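Local coordinates for periplasmic binding protein/LacI transcriptional regulator (Brachyspira murdochii, PDB 4KQC) that probably binds a sugar or similar small solute and delivers it to an ABC transporter, at residues 139-144 and 238-243; 129-134 and 205-210; 277-282 and 294-299. One frame throughout, in Å; residues are numbered along the deposited sequence.

Interaction 1 (139-144 and 238-243); sequences NKAKIA and DAQDGG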
# COMPACT_ATOMS: atom_id res chain seq x y z
N ASN A 139 9.08 -6.34 31.07
CA ASN A 139 7.68 -6.03 30.75
C ASN A 139 7.70 -4.94 29.64
O ASN A 139 7.53 -3.74 29.93
CB ASN A 139 6.92 -5.59 32.00
CG ASN A 139 5.44 -5.31 31.77
OD1 ASN A 139 4.81 -5.76 30.82
ND2 ASN A 139 4.87 -4.62 32.73
N LYS A 140 7.89 -5.38 28.41
CA LYS A 140 8.20 -4.47 27.30
C LYS A 140 6.93 -3.82 26.78
O LYS A 140 5.86 -4.46 26.77
CB LYS A 140 8.88 -5.23 26.20
CG LYS A 140 10.23 -5.80 26.60
CD LYS A 140 10.88 -6.49 25.46
CE LYS A 140 12.24 -7.01 25.93
NZ LYS A 140 13.04 -7.38 24.75
N ALA A 141 7.03 -2.57 26.35
CA ALA A 141 5.96 -1.94 25.56
C ALA A 141 5.77 -2.67 24.26
O ALA A 141 6.74 -2.95 23.53
CB ALA A 141 6.30 -0.49 25.25
N LYS A 142 4.52 -2.88 23.87
CA LYS A 142 4.21 -3.60 22.64
C LYS A 142 3.64 -2.69 21.57
O LYS A 142 2.79 -1.87 21.85
CB LYS A 142 3.20 -4.71 22.94
CG LYS A 142 3.58 -5.64 24.08
CD LYS A 142 4.92 -6.31 23.82
CE LYS A 142 5.08 -7.59 24.63
NZ LYS A 142 5.11 -7.33 26.09
N ILE A 143 4.14 -2.84 20.36
CA ILE A 143 3.59 -2.22 19.17
C ILE A 143 3.23 -3.32 18.16
O ILE A 143 4.07 -4.16 17.80
CB ILE A 143 4.56 -1.23 18.54
CG1 ILE A 143 4.89 -0.08 19.54
CG2 ILE A 143 3.97 -0.67 17.26
CD1 ILE A 143 6.19 -0.24 20.32
N ALA A 144 1.97 -3.37 17.76
CA ALA A 144 1.50 -4.39 16.83
C ALA A 144 1.62 -3.90 15.41
O ALA A 144 1.31 -2.72 15.11
CB ALA A 144 0.07 -4.70 17.13
N ASP A 238 -7.24 2.64 26.48
CA ASP A 238 -7.11 1.21 26.19
C ASP A 238 -5.73 0.76 25.81
O ASP A 238 -5.54 -0.40 25.49
CB ASP A 238 -8.10 0.70 25.14
CG ASP A 238 -8.39 -0.81 25.27
OD1 ASP A 238 -8.41 -1.34 26.41
OD2 ASP A 238 -8.66 -1.48 24.25
N ALA A 239 -4.77 1.65 25.92
CA ALA A 239 -3.37 1.28 25.70
C ALA A 239 -2.79 0.58 26.89
O ALA A 239 -3.31 0.66 28.00
CB ALA A 239 -2.54 2.48 25.31
N GLN A 240 -1.69 -0.12 26.65
CA GLN A 240 -0.99 -0.91 27.61
C GLN A 240 -0.63 -0.17 28.92
O GLN A 240 -0.65 -0.77 30.01
CB GLN A 240 0.24 -1.45 26.87
CG GLN A 240 0.92 -2.58 27.50
CD GLN A 240 2.18 -2.96 26.76
OE1 GLN A 240 2.47 -2.43 25.70
NE2 GLN A 240 2.98 -3.79 27.39
N ASP A 241 -0.32 1.13 28.81
CA ASP A 241 -0.04 2.01 29.93
C ASP A 241 -1.27 2.78 30.46
O ASP A 241 -1.11 3.69 31.27
CB ASP A 241 1.07 3.00 29.61
CG ASP A 241 0.76 3.91 28.43
OD1 ASP A 241 -0.37 3.87 27.85
OD2 ASP A 241 1.66 4.69 28.05
N GLY A 242 -2.47 2.38 30.04
CA GLY A 242 -3.71 3.13 30.32
C GLY A 242 -3.94 4.45 29.65
O GLY A 242 -4.93 5.16 29.93
N GLY A 243 -3.03 4.84 28.75
CA GLY A 243 -3.27 5.98 27.87
C GLY A 243 -4.07 5.54 26.65
O GLY A 243 -4.77 4.50 26.69
O HOH W 1 2.31 -4.75 30.08

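Interaction 2 (129-134 and 205-210); sequences KTRIAA and SVLGIY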
# COMPACT_ATOMS: atom_id res chain seq x y z
N LYS A 129 7.74 7.53 22.16
CA LYS A 129 9.06 7.38 22.79
C LYS A 129 9.10 7.69 24.29
O LYS A 129 9.75 6.94 25.05
CB LYS A 129 10.16 8.11 22.01
CG LYS A 129 10.06 9.59 22.08
CD LYS A 129 11.00 10.16 21.04
CE LYS A 129 11.12 11.65 21.19
NZ LYS A 129 12.40 11.99 20.51
N THR A 130 8.36 8.69 24.75
CA THR A 130 8.30 8.94 26.22
C THR A 130 7.56 7.83 26.96
O THR A 130 7.98 7.32 28.01
CB THR A 130 7.66 10.33 26.42
OG1 THR A 130 8.53 11.29 25.79
CG2 THR A 130 7.50 10.71 27.92
N ARG A 131 6.45 7.40 26.34
CA ARG A 131 5.65 6.29 26.87
C ARG A 131 6.38 4.95 26.96
O ARG A 131 6.26 4.22 27.96
CB ARG A 131 4.28 6.21 26.19
CG ARG A 131 3.37 7.34 26.63
CD ARG A 131 2.24 7.51 25.62
NE ARG A 131 1.29 6.40 25.75
CZ ARG A 131 0.19 6.21 25.01
NH1 ARG A 131 -0.59 5.19 25.29
NH2 ARG A 131 -0.11 7.03 23.99
N ILE A 132 7.18 4.64 25.96
CA ILE A 132 7.97 3.42 25.95
C ILE A 132 9.02 3.42 27.06
O ILE A 132 9.27 2.40 27.65
CB ILE A 132 8.66 3.22 24.58
CG1 ILE A 132 7.61 2.85 23.53
CG2 ILE A 132 9.73 2.12 24.65
CD1 ILE A 132 8.07 3.06 22.08
N ALA A 133 9.61 4.58 27.33
CA ALA A 133 10.68 4.68 28.34
C ALA A 133 10.23 4.24 29.74
O ALA A 133 11.07 3.80 30.53
CB ALA A 133 11.19 6.08 28.37
N ALA A 134 8.93 4.36 30.03
CA ALA A 134 8.31 3.80 31.23
C ALA A 134 8.26 2.29 31.40
O ALA A 134 7.99 1.79 32.51
CB ALA A 134 6.90 4.34 31.42
N SER A 205 -3.30 -3.95 26.05
CA SER A 205 -2.34 -4.91 25.55
C SER A 205 -1.15 -4.33 24.81
O SER A 205 -0.02 -4.90 24.86
CB SER A 205 -3.01 -5.93 24.63
OG SER A 205 -4.07 -6.62 25.31
N VAL A 206 -1.38 -3.24 24.07
CA VAL A 206 -0.36 -2.63 23.21
C VAL A 206 -0.42 -1.14 23.34
O VAL A 206 -1.41 -0.57 23.84
CB VAL A 206 -0.51 -3.06 21.73
CG1 VAL A 206 -0.47 -4.60 21.54
CG2 VAL A 206 -1.76 -2.49 21.14
N LEU A 207 0.65 -0.46 22.93
CA LEU A 207 0.64 1.01 22.91
C LEU A 207 0.25 1.55 21.57
O LEU A 207 -0.31 2.66 21.47
CB LEU A 207 2.03 1.62 23.23
CG LEU A 207 2.65 1.42 24.59
CD1 LEU A 207 4.03 2.13 24.66
CD2 LEU A 207 1.66 2.03 25.56
N GLY A 208 0.60 0.81 20.52
CA GLY A 208 0.34 1.34 19.15
C GLY A 208 0.03 0.19 18.23
O GLY A 208 0.38 -0.94 18.51
N ILE A 209 -0.59 0.54 17.12
CA ILE A 209 -0.94 -0.41 16.10
C ILE A 209 -0.71 0.21 14.75
O ILE A 209 -1.21 1.33 14.47
CB ILE A 209 -2.41 -0.77 16.21
CG1 ILE A 209 -2.74 -1.39 17.61
CG2 ILE A 209 -2.76 -1.70 15.06
CD1 ILE A 209 -4.24 -1.63 17.85
N TYR A 210 0.10 -0.45 13.94
CA TYR A 210 0.36 -0.01 12.54
C TYR A 210 -0.48 -0.92 11.59
O TYR A 210 -0.38 -2.15 11.61
CB TYR A 210 1.84 -0.14 12.20
CG TYR A 210 2.16 -0.10 10.72
CD1 TYR A 210 1.62 0.83 9.86
CD2 TYR A 210 3.07 -0.97 10.18
CE1 TYR A 210 2.01 0.91 8.52
CE2 TYR A 210 3.39 -0.94 8.85
CZ TYR A 210 2.89 -0.02 8.03
OH TYR A 210 3.27 -0.05 6.72

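Interaction 3 (277-282 and 294-299); sequences GFQAVT and SNIDTG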
# COMPACT_ATOMS: atom_id res chain seq x y z
N GLY A 277 -0.03 6.11 -12.39
CA GLY A 277 -0.55 5.87 -13.73
C GLY A 277 0.15 6.66 -14.81
O GLY A 277 0.45 6.15 -15.88
N PHE A 278 0.46 7.91 -14.54
CA PHE A 278 1.11 8.75 -15.53
C PHE A 278 2.50 8.17 -15.87
O PHE A 278 2.89 8.06 -17.06
CB PHE A 278 1.21 10.18 -15.02
CG PHE A 278 1.63 11.14 -16.05
CD1 PHE A 278 2.96 11.29 -16.38
CD2 PHE A 278 0.69 11.93 -16.67
CE1 PHE A 278 3.36 12.19 -17.33
CE2 PHE A 278 1.09 12.82 -17.65
CZ PHE A 278 2.43 12.93 -17.99
N GLN A 279 3.23 7.80 -14.82
CA GLN A 279 4.61 7.30 -14.98
C GLN A 279 4.63 5.92 -15.62
O GLN A 279 5.52 5.62 -16.42
CB GLN A 279 5.39 7.33 -13.70
CG GLN A 279 5.65 8.78 -13.24
CD GLN A 279 6.47 9.60 -14.23
OE1 GLN A 279 7.33 9.07 -14.91
NE2 GLN A 279 6.18 10.90 -14.33
N ALA A 280 3.64 5.08 -15.32
CA ALA A 280 3.50 3.76 -15.98
C ALA A 280 3.43 3.91 -17.48
O ALA A 280 4.16 3.24 -18.19
CB ALA A 280 2.27 3.04 -15.48
N VAL A 281 2.52 4.77 -17.97
CA VAL A 281 2.35 4.94 -19.39
C VAL A 281 3.59 5.60 -19.96
O VAL A 281 3.95 5.25 -21.09
CB VAL A 281 1.06 5.67 -19.72
CG1 VAL A 281 1.04 6.13 -21.18
CG2 VAL A 281 -0.10 4.77 -19.39
N THR A 282 4.15 6.61 -19.29
CA THR A 282 5.39 7.20 -19.76
C THR A 282 6.50 6.18 -19.99
O THR A 282 7.15 6.22 -21.00
CB THR A 282 5.85 8.31 -18.79
OG1 THR A 282 4.83 9.31 -18.74
CG2 THR A 282 7.14 9.00 -19.28
N SER A 294 14.16 3.25 -16.51
CA SER A 294 14.56 2.88 -15.16
C SER A 294 13.39 2.96 -14.22
O SER A 294 12.41 3.64 -14.47
CB SER A 294 15.63 3.89 -14.69
OG SER A 294 16.88 3.65 -15.37
N ASN A 295 13.48 2.20 -13.13
CA ASN A 295 12.44 2.25 -12.11
C ASN A 295 12.18 3.67 -11.65
O ASN A 295 13.11 4.51 -11.53
CB ASN A 295 12.86 1.46 -10.91
CG ASN A 295 12.93 -0.00 -11.19
OD1 ASN A 295 12.18 -0.56 -12.04
ND2 ASN A 295 13.78 -0.68 -10.44
N ILE A 296 10.91 3.96 -11.38
CA ILE A 296 10.51 5.26 -10.91
C ILE A 296 9.83 5.12 -9.56
O ILE A 296 8.91 4.30 -9.39
CB ILE A 296 9.57 5.91 -11.90
CG1 ILE A 296 10.32 6.11 -13.24
CG2 ILE A 296 9.05 7.18 -11.31
CD1 ILE A 296 9.52 6.75 -14.27
N ASP A 297 10.27 5.92 -8.58
CA ASP A 297 9.68 5.91 -7.24
C ASP A 297 8.71 7.06 -7.19
O ASP A 297 9.11 8.24 -7.26
CB ASP A 297 10.83 6.12 -6.25
CG ASP A 297 10.39 6.16 -4.80
OD1 ASP A 297 9.16 6.14 -4.50
OD2 ASP A 297 11.33 6.30 -3.93
N THR A 298 7.42 6.78 -7.04
CA THR A 298 6.42 7.82 -6.99
C THR A 298 6.16 8.35 -5.55
O THR A 298 5.38 9.29 -5.37
CB THR A 298 5.12 7.36 -7.69
OG1 THR A 298 4.70 6.12 -7.13
CG2 THR A 298 5.36 7.15 -9.21
N GLY A 299 6.76 7.72 -4.55
CA GLY A 299 6.74 8.26 -3.20
C GLY A 299 5.49 8.13 -2.39
O GLY A 299 4.57 7.43 -2.82

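Interaction 1 (139-144 and 238-243)
Two hydrogen bonds join the side-chain amide of Q240 to the backbone on either side of A141. NE2 of Q240 donates to O of K140 over 3.0 Å, and OE1 of Q240 accepts from N of K142 at 2.8 Å; both bonds are nearly straight. The second lies in the plane of the glutamine carbonyl, on a lone pair, whereas the first reaches the K140 carbonyl tilted 27° from its plane. With CG anti to the backbone N (chi1 -164°) and the chain extended beyond it, Q240 delivers its amide as a strand would deliver a peptide group. Glutamine suits the place because its one donor and one acceptor match those of the strand backbone. The amide thus carries on the pairing at the start of strand 141-146, just beyond where strand 208-211 begins beside it in one lobe of the periplasmic-binding-protein fold. A water extends the polar network: it donates to OD1 of N139 and accepts from NE2 of Q240 at 2.9 Å. K142 NZ may also bind O of K140, from the opposite face of that carbonyl, but the lysine has two modelled conformers and the bond is doubtful. In the same conformer its CB and CG run across the Q240 amide, CG lying 3.8 Å from both OE1 and NE2. OE1 of Q240 also lies 3.5 Å from CA of A141, whose small methyl is buried among F135, L207 and I132. Q240 sits in a type I turn from A239 to G242, and D241 OD1 accepts from N of G243 in an Asx turn.

Interaction 2 (129-134 and 205-210)
R131 and I132, in the last turn of helix 113-133, close over the two methyl groups of L207. From its CB, which points toward the 205-210 segment and stands 4.4 Å from CD1 of L207, R131 runs past the leucine in the opposite direction to it. CG lies anti to the carbonyl carbon (chi1 -72°), and the chain stays extended through CD before turning at chi3 (72°). That bend brings the guanidinium back to the leucine. NE, the first polar atom, makes a salt bridge with D241. Beyond CZ, NH1 lies 3.9 Å from CD2 of L207 and donates to the backbone O of D244, while also packing against A239. An arginine suits this border position: its aliphatic stem lies beside an apolar neighbour, and its several N-H groups reach acceptors in the loop that leads into strand 246-250, which fix the rotation of the charged end.

I132 works from the more buried flank. Its CG1 meets CD1 of L207 at 3.8 Å in purely apolar contact, and I132 also packs on A141 and T175. The fork of L207 thus puts CD1 on the isoleucine and CD2 by the arginine. Leucine fits here because its forked end packs against the helix, where L128 touches it too, while its backbone is bonded to both K142 and V246. No hydrogen bond joins the two segments directly. With L207 just before strand 208-211, helix 113-133 covers one face of the parallel strands 141-146, 208-211 and 246-250, the alpha/beta layering of the Rossmann-like lobes of periplasmic binding proteins.

Interaction 3 (277-282 and 294-299)
I296 meets Q279 of helix 273-288 through the last methyl of its chain. N295, just before it, is tied to the neighbouring strand instead, its OD1 accepting from the backbone N of T108. At I296 the CD1 methyl comes 3.3 Å from OE1 of Q279 and 4.2 Å from CD of the same amide, a close van der Waals contact of a carbonyl oxygen with a methyl rather than a hydrogen bond. The two side chains cross at about a right angle. The bend of Q279 at chi2 (-61°) turns its amide along the helix, so that OE1 points toward the I296 methyl. A long flexible polar residue suits this border, since its methylenes can pack while its amide stays at the partly exposed surface; the isoleucine reaches toward the helix and also touches L283.

D297 makes no contact with the 277-282 segment and closes an Asx turn, its OD1 accepting from N of G299 at 2.9 Å from above the carboxylate plane. T298 faces the helix and brings CG2 to within 4.4 Å of CG of Q279, a loose apolar contact; it also packs on S275 and I276. G299 follows with a positive phi of 77°, a backbone conformation that glycine adopts easily. On the helix side, T282 OG1 bonds to O of F278, which also accepts from N of T282. In this alpha/beta lobe of the periplasmic-binding-protein fold, strand 296-297 is the edge of a parallel sheet, bonded through I296 and T298 to strand 105-110. Helix 273-288 lies between this edge and helix 18-33, against which F278 and V281 pack.

Going from the N terminus, the chain leaves the first sheet after strand 105-110 and enters the second lobe along helix 113-133. Interaction 2 opens at the end of that helix and interaction 1 at the strand after it; interaction 2 closes at 205-210 and interaction 1 at 238-243, so the two loops cross. They touch, their centres 5 Å apart, and together tie a helix, two neighbouring strands and a distal loop. Interaction 3 follows in series and closes a short loop of 11 residues. Its centre is about 40 Å from the centre of interaction 1, in the other lobe, to which the chain returns after strand 267-270.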